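Uncharacterized NTF-2 like protein (Burkholderia xenovorans LB400, PDB 3EN8) is of unknown function, binds calcium in the crystal, and has a SnoaL-like domain of the NTF2 clan, whose pocket probably holds a small ligand. Local coordinates at residues 36-41 with 106-111; 76-81 with 91-96; 13-18 with 65-70. One frame throughout, in Å; residues are numbered along the deposited sequence. Where two conformers were deposited one is given.

Overall arrangement
From the N terminus, helix 3-20 runs first and supplies residues 13-18. Residues 36-41 take the end of strand 34-38 and the turn after it. The next strand to take part, 64-73, brings residues 65-70 back against the helix and closes contact 3. Contact 2 comes after it in series, as the hairpin of strands 76-85 and 88-99. Strand 102-111 then returns beside strand 34-38 and closes contact 1. Contact 2 is nested within the loop of contact 1, while contacts 1 and 3 cross along the chain. All three reach one mixed sheet: contacts 1 and 2 join strands within it, and contact 3 lays the helix on it.

Contact 1. Residues 36-41 with 106-111; sequences CDYPQS and ETQYFS
The side-chain oxygen OE1 of Q40 is gripped by two donors. F110 N donates to Q40 OE1 at 2.8 Å, and a water that also donates to Q108 O and accepts from Q40 N gives the second bond. The Q40 chain is extended beyond CG, and Q40 NE2 donates to F110 O at 2.9 Å. The amide thus pairs with both backbone polar atoms of F110 beyond the end of strand 34-38. NE2 also bonds to D112 O of the second subunit. Nearer C36, true strand pairing holds: D37 N donates to E106 O, and Q108 N to D37 O at 2.9 Å. The edge of F110 meets the Y38 face in an offset edge-to-face pair with planes 72° apart. Q108 OE1 lies at the Y38 ring edge, 3.4 Å from Y38 CE1, and a water links it to Y38 OH. Q108 OE1 also accepts from R55, and Q108 NE2 bonds to Y81 OH. P39 CD lies over one face of the Y109 ring, toward its rim. P39 CG is also tight against T107 CG2, at 3.4 Å. D37 forms a salt bridge with R44, and Y109 OH bonds to E80 of the second subunit. This is a parallel strand pair in the mixed, curved sheet of an NTF2-like fold.

Contact 2. Residues 76-81 with 91-96; sequences LWITEY and YTVSIM
Residues 76-81 and 91-96 run antiparallel at 169°, with W77-M96, T79-S94 and Y81-T92 as hydrogen-bonded pairs and I78-I95 and E80-V93 as non-hydrogen-bonded pairs. The central T79-S94 pair is nearly straight at both bonds, T79 N to S94 O and S94 N to T79 O. Y81 carries the main side-chain contact. Its CG sits between the backbone N and carbonyl carbon (chi1 63°), which folds the ring across the neighbouring strand. T92 CB then lies over the Y81 ring centre, 3.9 Å from the centroid, as a CH-pi contact. The T92 methyl CG2 comes to 3.4 Å from Y81 CZ. S94 CB meets this ring at its edge, 3.8 Å from Y81 CE1. Y81 OH is hydrogen-bonded to Q108 NE2. On this face a water joins T79 OG1 to S94 O, at 2.8 Å from each, while S94 OG bonds to E106. The other face is largely apolar. In one of two conformers, I78 CD1 lies near V93 CG1 and I95 CG1. I78 and I95 pack on I78 of the second subunit, and E80 bonds to its Y109. The chemistry thus divides this hairpin: mixed aromatic and polar groups face the helix 3-20 side, while a mainly aliphatic surface serves the dimer interface.

Contact 3. Residues 13-18 with 65-70; sequences AHWQAS and FEVRRI
W15 meets F65 through a backbone atom as well as its indole: W15 O lies over one face of the F65 ring, 3.6 Å above the plane and offset toward the rim. No hydrogen bond crosses between residues 13-18 and 65-70. Helix and strand run at 154° to each other, with their axes 9.1 Å apart at closest, and side chains fill the gap. W15 reaches over it from the helix. Its CG stands anti to the carbonyl carbon (chi1 -65°), a turn that carries the indole out from the helix toward the strand, where it lies among three residues. F65 comes to it at about a right angle. F65 CZ is 3.6 Å from W15 CE3 and 3.8 Å from W15 CB. V67 also crosses W15 at about a right angle, with the methyl V67 CG2 3.9 Å from W15 CB. At the five-membered ring, I70 CD1 comes to 4.0 Å from W15 CD1. One helical turn beyond W15, S18 in one of its two conformers sets OG beside F65 CE2 and bonds it to E26.

The indole NE1 forms a weak hydrogen bond with T79 OG1, and the Y81 ring meets both W15 and F65, so these three aromatic side chains join the helix to two neighbouring strands. Between V67 and I70 the strand carries a classic beta bulge, in which R68 and R69 both face E80. V67 and I70 still both point toward the helix on either side of it. A long N-terminal helix laid over a curved sheet, with aromatic side chains between them, is a feature of the alpha+beta cone of the NTF2-like fold.

Contact 1. Residues 36-41 with 106-111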
loop_
_atom_site.group_PDB
_atom_site.type_symbol
_atom_site.label_atom_id
_atom_site.label_comp_id
_atom_site.label_asym_id
_atom_site.label_seq_id
_atom_site.Cartn_x
_atom_site.Cartn_y
_atom_site.Cartn_z
ATOM N N CYS A 36 5.281 -12.733 5.903
ATOM C CA CYS A 36 5.543 -11.345 5.571
ATOM C C CYS A 36 6.283 -11.274 4.251
ATOM O O CYS A 36 7.363 -11.824 4.108
ATOM C CB CYS A 36 6.349 -10.644 6.658
ATOM S SG CYS A 36 6.451 -8.848 6.392
ATOM N N ASP A 37 5.655 -10.586 3.311
ATOM C CA ASP A 37 6.144 -10.440 1.921
ATOM C C ASP A 37 6.649 -9.033 1.637
ATOM O O ASP A 37 6.041 -8.032 2.031
ATOM C CB ASP A 37 5.003 -10.697 0.942
ATOM C CG ASP A 37 4.519 -12.125 0.932
ATOM O OD1 ASP A 37 5.206 -13.017 1.482
ATOM O OD2 ASP A 37 3.419 -12.358 0.357
ATOM N N TYR A 38 7.766 -8.984 0.924
ATOM C CA TYR A 38 8.279 -7.780 0.322
ATOM C C TYR A 38 8.209 -7.925 -1.200
ATOM O O TYR A 38 9.158 -8.439 -1.821
ATOM C CB TYR A 38 9.755 -7.540 0.719
ATOM C CG TYR A 38 10.059 -7.568 2.204
ATOM C CD1 TYR A 38 9.165 -7.041 3.144
ATOM C CD2 TYR A 38 11.256 -8.071 2.670
ATOM C CE1 TYR A 38 9.453 -7.039 4.485
ATOM C CE2 TYR A 38 11.557 -8.073 4.021
ATOM C CZ TYR A 38 10.648 -7.561 4.928
ATOM O OH TYR A 38 10.952 -7.550 6.269
ATOM N N PRO A 39 7.103 -7.457 -1.817
ATOM C CA PRO A 39 6.980 -7.716 -3.263
ATOM C C PRO A 39 8.077 -7.052 -4.070
ATOM O O PRO A 39 8.398 -7.498 -5.156
ATOM C CB PRO A 39 5.573 -7.174 -3.583
ATOM C CG PRO A 39 4.805 -7.460 -2.327
ATOM C CD PRO A 39 5.805 -7.105 -1.216
ATOM N N GLN A 40 8.685 -6.013 -3.525
ATOM C CA GLN A 40 9.690 -5.248 -4.288
ATOM C C GLN A 40 10.909 -6.100 -4.575
ATOM O O GLN A 40 11.656 -5.886 -5.555
ATOM C CB GLN A 40 10.132 -3.983 -3.555
ATOM C CG GLN A 40 9.102 -2.876 -3.542
ATOM C CD GLN A 40 9.402 -1.856 -2.454
ATOM O OE1 GLN A 40 8.911 -1.945 -1.311
ATOM N NE2 GLN A 40 10.224 -0.899 -2.794
ATOM N N SER A 41 11.126 -7.075 -3.694
ATOM C CA SER A 41 12.290 -7.978 -3.781
ATOM C C SER A 41 11.936 -9.449 -4.011
ATOM O O SER A 41 12.812 -10.262 -4.268
ATOM C CB SER A 41 13.137 -7.858 -2.508
ATOM O OG SER A 41 12.385 -8.386 -1.418
ATOM N N GLU A 106 1.212 -10.358 6.155
ATOM C CA GLU A 106 1.557 -8.947 6.036
ATOM C C GLU A 106 2.284 -8.788 4.728
ATOM O O GLU A 106 3.063 -9.642 4.371
ATOM C CB GLU A 106 2.480 -8.524 7.183
ATOM C CG GLU A 106 2.925 -7.060 7.098
ATOM C CD GLU A 106 3.690 -6.582 8.335
ATOM O OE1 GLU A 106 4.158 -7.416 9.169
ATOM O OE2 GLU A 106 3.828 -5.338 8.448
ATOM N N THR A 107 1.999 -7.702 4.024
ATOM C CA THR A 107 2.768 -7.308 2.837
ATOM C C THR A 107 3.225 -5.876 3.042
ATOM O O THR A 107 2.405 -4.969 3.284
ATOM C CB THR A 107 1.884 -7.348 1.597
ATOM O OG1 THR A 107 1.158 -8.571 1.570
ATOM C CG2 THR A 107 2.729 -7.196 0.299
ATOM N N GLN A 108 4.518 -5.674 2.909
ATOM C CA GLN A 108 5.099 -4.363 3.075
ATOM C C GLN A 108 5.764 -3.819 1.802
ATOM O O GLN A 108 6.417 -4.534 1.051
ATOM C CB GLN A 108 6.114 -4.368 4.215
ATOM C CG GLN A 108 5.543 -4.388 5.631
ATOM C CD GLN A 108 6.656 -4.502 6.695
ATOM O OE1 GLN A 108 7.374 -5.490 6.749
ATOM N NE2 GLN A 108 6.759 -3.499 7.568
ATOM N N TYR A 109 5.557 -2.525 1.616
ATOM C CA TYR A 109 6.225 -1.728 0.595
ATOM C C TYR A 109 6.944 -0.524 1.231
ATOM O O TYR A 109 6.416 0.145 2.110
ATOM C CB TYR A 109 5.188 -1.174 -0.354
ATOM C CG TYR A 109 4.554 -2.210 -1.249
ATOM C CD1 TYR A 109 3.468 -2.924 -0.844
ATOM C CD2 TYR A 109 5.105 -2.497 -2.505
ATOM C CE1 TYR A 109 2.878 -3.883 -1.669
ATOM C CE2 TYR A 109 4.509 -3.422 -3.348
ATOM C CZ TYR A 109 3.422 -4.112 -2.928
ATOM O OH TYR A 109 2.882 -5.033 -3.756
ATOM N N PHE A 110 8.089 -0.227 0.683
ATOM C CA PHE A 110 8.981 0.812 1.185
ATOM C C PHE A 110 9.332 1.715 0.038
ATOM O O PHE A 110 10.016 1.304 -0.888
ATOM C CB PHE A 110 10.254 0.188 1.769
ATOM C CG PHE A 110 9.994 -0.893 2.791
ATOM C CD1 PHE A 110 9.827 -0.566 4.127
ATOM C CD2 PHE A 110 9.921 -2.240 2.412
ATOM C CE1 PHE A 110 9.601 -1.556 5.076
ATOM C CE2 PHE A 110 9.676 -3.240 3.378
ATOM C CZ PHE A 110 9.520 -2.885 4.686
ATOM N N SER A 111 8.781 2.920 0.072
ATOM C CA SER A 111 8.874 3.836 -1.054
ATOM C C SER A 111 9.635 5.113 -0.689
ATOM O O SER A 111 9.680 5.536 0.472
ATOM C CB SER A 111 7.470 4.118 -1.626
ATOM O OG SER A 111 6.768 5.050 -0.868
HETATM O O HOH W 1 9.810 -5.796 7.746
HETATM O O HOH W 2 8.271 -4.755 -0.921
#

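Contact 2. Residues 76-81 with 91-96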
loop_
_atom_site.group_PDB
_atom_site.type_symbol
_atom_site.label_atom_id
_atom_site.label_comp_id
_atom_site.label_asym_id
_atom_site.label_seq_id
_atom_site.Cartn_x
_atom_site.Cartn_y
_atom_site.Cartn_z
ATOM N N LEU A 76 -9.217 -6.913 7.017
ATOM C CA LEU A 76 -8.243 -6.242 6.135
ATOM C C LEU A 76 -7.835 -4.889 6.678
ATOM O O LEU A 76 -8.681 -3.995 6.843
ATOM C CB LEU A 76 -8.820 -6.080 4.730
ATOM C CG LEU A 76 -7.903 -5.469 3.655
ATOM C CD1 LEU A 76 -6.649 -6.365 3.456
ATOM C CD2 LEU A 76 -8.671 -5.332 2.348
ATOM N N TRP A 77 -6.525 -4.729 6.855
ATOM C CA TRP A 77 -5.963 -3.546 7.495
ATOM C C TRP A 77 -4.780 -3.001 6.697
ATOM O O TRP A 77 -3.972 -3.730 6.137
ATOM C CB TRP A 77 -5.598 -3.860 8.949
ATOM C CG TRP A 77 -6.896 -4.083 9.702
ATOM C CD1 TRP A 77 -7.650 -5.209 9.702
ATOM C CD2 TRP A 77 -7.629 -3.104 10.431
ATOM N NE1 TRP A 77 -8.832 -5.001 10.394
ATOM C CE2 TRP A 77 -8.840 -3.700 10.834
ATOM C CE3 TRP A 77 -7.388 -1.761 10.774
ATOM C CZ2 TRP A 77 -9.769 -3.016 11.593
ATOM C CZ3 TRP A 77 -8.312 -1.099 11.478
ATOM C CH2 TRP A 77 -9.506 -1.721 11.886
ATOM N N ILE A 78 -4.727 -1.687 6.634
ATOM C CA ILE A 78 -3.622 -1.036 5.958
ATOM C C ILE A 78 -3.132 0.216 6.659
ATOM O O ILE A 78 -3.868 1.157 6.942
ATOM C CB ILE A 78 -3.917 -0.791 4.465
ATOM C CG1 ILE A 78 -2.635 -0.317 3.781
ATOM C CG2 ILE A 78 -5.106 0.172 4.238
ATOM C CD1 ILE A 78 -2.770 -0.242 2.269
ATOM N N THR A 79 -1.848 0.169 6.933
ATOM C CA THR A 79 -1.167 1.217 7.684
ATOM C C THR A 79 -0.175 1.881 6.753
ATOM O O THR A 79 0.652 1.230 6.105
ATOM C CB THR A 79 -0.446 0.697 8.967
ATOM O OG1 THR A 79 -1.359 0.053 9.844
ATOM C CG2 THR A 79 0.265 1.871 9.690
ATOM N N GLU A 80 -0.310 3.195 6.699
ATOM C CA GLU A 80 0.608 4.068 6.012
ATOM C C GLU A 80 1.433 4.762 7.061
ATOM O O GLU A 80 0.902 5.346 8.008
ATOM C CB GLU A 80 -0.152 5.115 5.177
ATOM C CG GLU A 80 -1.007 4.565 4.005
ATOM C CD GLU A 80 -1.889 5.630 3.463
ATOM O OE1 GLU A 80 -1.323 6.580 2.885
ATOM O OE2 GLU A 80 -3.134 5.524 3.636
ATOM N N TYR A 81 2.729 4.702 6.904
ATOM C CA TYR A 81 3.614 5.233 7.975
ATOM C C TYR A 81 4.940 5.531 7.392
ATOM O O TYR A 81 5.241 5.097 6.319
ATOM C CB TYR A 81 3.751 4.275 9.163
ATOM C CG TYR A 81 4.381 2.888 8.939
ATOM C CD1 TYR A 81 3.663 1.847 8.318
ATOM C CD2 TYR A 81 5.651 2.604 9.380
ATOM C CE1 TYR A 81 4.220 0.610 8.140
ATOM C CE2 TYR A 81 6.224 1.337 9.219
ATOM C CZ TYR A 81 5.493 0.325 8.584
ATOM O OH TYR A 81 6.083 -0.940 8.422
ATOM N N TYR A 91 8.503 6.113 2.938
ATOM C CA TYR A 91 7.035 6.053 2.954
ATOM C C TYR A 91 6.656 4.595 2.805
ATOM O O TYR A 91 6.845 3.972 1.734
ATOM C CB TYR A 91 6.433 6.899 1.813
ATOM C CG TYR A 91 6.474 8.373 2.047
ATOM C CD1 TYR A 91 5.448 9.020 2.718
ATOM C CD2 TYR A 91 7.561 9.137 1.597
ATOM C CE1 TYR A 91 5.492 10.399 2.947
ATOM C CE2 TYR A 91 7.612 10.515 1.814
ATOM C CZ TYR A 91 6.579 11.142 2.495
ATOM O OH TYR A 91 6.611 12.503 2.727
ATOM N N THR A 92 6.108 4.065 3.896
ATOM C CA THR A 92 5.882 2.644 4.064
ATOM C C THR A 92 4.384 2.332 4.119
ATOM O O THR A 92 3.541 3.125 4.538
ATOM C CB THR A 92 6.663 2.109 5.304
ATOM O OG1 THR A 92 8.033 2.542 5.236
ATOM C CG2 THR A 92 6.635 0.570 5.340
ATOM N N VAL A 93 4.082 1.188 3.578
ATOM C CA VAL A 93 2.719 0.620 3.586
ATOM C C VAL A 93 2.786 -0.788 4.095
ATOM O O VAL A 93 3.551 -1.601 3.621
ATOM C CB VAL A 93 2.062 0.632 2.182
ATOM C CG1 VAL A 93 0.692 -0.104 2.222
ATOM C CG2 VAL A 93 1.871 2.063 1.667
ATOM N N SER A 94 1.980 -1.067 5.109
ATOM C CA SER A 94 1.845 -2.401 5.591
ATOM C C SER A 94 0.371 -2.840 5.448
ATOM O O SER A 94 -0.526 -2.259 6.109
ATOM C CB SER A 94 2.260 -2.484 7.077
ATOM O OG SER A 94 1.831 -3.673 7.729
ATOM N N ILE A 95 0.191 -3.862 4.649
ATOM C CA ILE A 95 -1.124 -4.447 4.383
ATOM C C ILE A 95 -1.230 -5.693 5.229
ATOM O O ILE A 95 -0.422 -6.618 5.058
ATOM C CB ILE A 95 -1.307 -4.819 2.882
ATOM C CG1 ILE A 95 -1.002 -3.674 1.952
ATOM C CG2 ILE A 95 -2.706 -5.435 2.662
ATOM C CD1 ILE A 95 -0.637 -4.162 0.531
HETATM N N MSE A 96 -2.190 -5.735 6.152
HETATM C CA MSE A 96 -2.297 -6.890 7.053
HETATM C C MSE A 96 -3.625 -7.593 6.944
HETATM O O MSE A 96 -4.681 -6.983 6.958
HETATM C CB MSE A 96 -2.054 -6.517 8.515
HETATM C CG MSE A 96 -0.587 -6.167 8.833
HETATM SE SE MSE A 96 -0.524 -5.328 10.579
HETATM C CE MSE A 96 1.387 -5.352 10.795
HETATM O O HOH W 3 -1.350 -2.547 8.786
#

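Contact 3. Residues 13-18 with 65-70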
loop_
_atom_site.group_PDB
_atom_site.type_symbol
_atom_site.label_atom_id
_atom_site.label_comp_id
_atom_site.label_asym_id
_atom_site.label_seq_id
_atom_site.Cartn_x
_atom_site.Cartn_y
_atom_site.Cartn_z
ATOM N N ALA A 13 -0.803 -0.460 19.154
ATOM C CA ALA A 13 0.218 -0.978 20.104
ATOM C C ALA A 13 1.404 -1.565 19.342
ATOM O O ALA A 13 2.596 -1.402 19.719
ATOM C CB ALA A 13 -0.406 -2.014 21.064
ATOM N N HIS A 14 1.057 -2.208 18.243
ATOM C CA HIS A 14 2.040 -2.775 17.301
ATOM C C HIS A 14 2.984 -1.713 16.836
ATOM O O HIS A 14 4.204 -1.899 16.788
ATOM C CB HIS A 14 1.343 -3.392 16.076
ATOM C CG HIS A 14 2.298 -3.897 15.021
ATOM N ND1 HIS A 14 3.067 -5.034 15.189
ATOM C CD2 HIS A 14 2.618 -3.409 13.801
ATOM C CE1 HIS A 14 3.785 -5.238 14.096
ATOM N NE2 HIS A 14 3.544 -4.250 13.247
ATOM N N TRP A 15 2.416 -0.572 16.444
ATOM C CA TRP A 15 3.236 0.467 15.830
ATOM C C TRP A 15 4.022 1.214 16.893
ATOM O O TRP A 15 5.146 1.656 16.663
ATOM C CB TRP A 15 2.408 1.453 14.995
ATOM C CG TRP A 15 1.784 0.754 13.813
ATOM C CD1 TRP A 15 0.479 0.707 13.526
ATOM C CD2 TRP A 15 2.460 -0.049 12.818
ATOM N NE1 TRP A 15 0.263 -0.076 12.389
ATOM C CE2 TRP A 15 1.469 -0.537 11.938
ATOM C CE3 TRP A 15 3.808 -0.399 12.582
ATOM C CZ2 TRP A 15 1.771 -1.371 10.864
ATOM C CZ3 TRP A 15 4.098 -1.187 11.512
ATOM C CH2 TRP A 15 3.078 -1.690 10.679
ATOM N N GLN A 16 3.423 1.340 18.067
ATOM C CA GLN A 16 4.139 1.932 19.199
ATOM C C GLN A 16 5.353 1.103 19.535
ATOM O O GLN A 16 6.435 1.621 19.884
ATOM C CB GLN A 16 3.238 2.036 20.439
ATOM C CG GLN A 16 2.191 3.135 20.338
ATOM C CD GLN A 16 2.787 4.542 20.429
ATOM O OE1 GLN A 16 3.974 4.718 20.719
ATOM N NE2 GLN A 16 1.947 5.552 20.210
ATOM N N ALA A 17 5.156 -0.195 19.464
ATOM C CA ALA A 17 6.236 -1.151 19.772
ATOM C C ALA A 17 7.348 -1.027 18.758
ATOM O O ALA A 17 8.564 -1.066 19.098
ATOM C CB ALA A 17 5.725 -2.566 19.834
ATOM N N SER A 18 6.939 -0.835 17.515
ATOM C CA SER A 18 7.896 -0.705 16.416
ATOM C C SER A 18 8.743 0.569 16.570
ATOM O O SER A 18 9.959 0.563 16.354
ATOM C CB SER A 18 7.149 -0.745 15.077
ATOM O OG SER A 18 8.027 -0.652 13.983
ATOM N N PHE A 65 10.022 7.358 13.395
ATOM C CA PHE A 65 8.770 6.581 13.119
ATOM C C PHE A 65 7.554 7.445 13.354
ATOM O O PHE A 65 7.452 8.144 14.380
ATOM C CB PHE A 65 8.679 5.339 14.012
ATOM C CG PHE A 65 7.503 4.440 13.685
ATOM C CD1 PHE A 65 6.239 4.770 14.097
ATOM C CD2 PHE A 65 7.689 3.283 12.964
ATOM C CE1 PHE A 65 5.145 3.949 13.785
ATOM C CE2 PHE A 65 6.599 2.457 12.649
ATOM C CZ PHE A 65 5.343 2.805 13.056
ATOM N N GLU A 66 6.634 7.410 12.386
ATOM C CA GLU A 66 5.370 8.141 12.518
ATOM C C GLU A 66 4.280 7.493 11.683
ATOM O O GLU A 66 4.467 7.186 10.506
ATOM C CB GLU A 66 5.588 9.590 12.086
ATOM C CG GLU A 66 4.400 10.485 11.995
ATOM C CD GLU A 66 4.838 11.873 11.517
ATOM O OE1 GLU A 66 5.383 11.987 10.391
ATOM O OE2 GLU A 66 4.670 12.831 12.285
ATOM N N VAL A 67 3.145 7.254 12.316
ATOM C CA VAL A 67 1.993 6.717 11.569
ATOM C C VAL A 67 1.307 7.857 10.839
ATOM O O VAL A 67 1.067 8.945 11.409
ATOM C CB VAL A 67 0.984 5.985 12.463
ATOM C CG1 VAL A 67 -0.270 5.568 11.623
ATOM C CG2 VAL A 67 1.639 4.733 13.096
ATOM N N ARG A 68 1.001 7.611 9.567
ATOM C CA ARG A 68 0.263 8.578 8.733
ATOM C C ARG A 68 -1.249 8.342 8.808
ATOM O O ARG A 68 -2.089 9.221 9.071
ATOM C CB ARG A 68 0.696 8.460 7.264
ATOM C CG ARG A 68 0.006 9.476 6.367
ATOM C CD ARG A 68 0.351 9.323 4.885
ATOM N NE ARG A 68 -0.348 10.302 4.033
ATOM C CZ ARG A 68 0.147 11.497 3.707
ATOM N NH1 ARG A 68 1.313 11.904 4.183
ATOM N NH2 ARG A 68 -0.550 12.317 2.926
ATOM N N ARG A 69 -1.587 7.112 8.587
ATOM C CA ARG A 69 -3.009 6.698 8.558
ATOM C C ARG A 69 -3.173 5.197 8.700
ATOM O O ARG A 69 -2.411 4.420 8.135
ATOM C CB ARG A 69 -3.655 7.120 7.243
ATOM C CG ARG A 69 -5.151 6.867 7.196
ATOM C CD ARG A 69 -5.773 7.406 5.938
ATOM N NE ARG A 69 -7.237 7.322 6.054
ATOM C CZ ARG A 69 -8.054 7.433 5.020
ATOM N NH1 ARG A 69 -7.553 7.594 3.801
ATOM N NH2 ARG A 69 -9.351 7.352 5.190
ATOM N N ILE A 70 -4.222 4.806 9.435
ATOM C CA ILE A 70 -4.630 3.402 9.512
ATOM C C ILE A 70 -6.091 3.289 9.086
ATOM O O ILE A 70 -6.939 4.005 9.556
ATOM C CB ILE A 70 -4.478 2.805 10.940
ATOM C CG1 ILE A 70 -3.037 2.859 11.423
ATOM C CG2 ILE A 70 -5.007 1.338 11.010
ATOM C CD1 ILE A 70 -2.875 2.840 12.984
#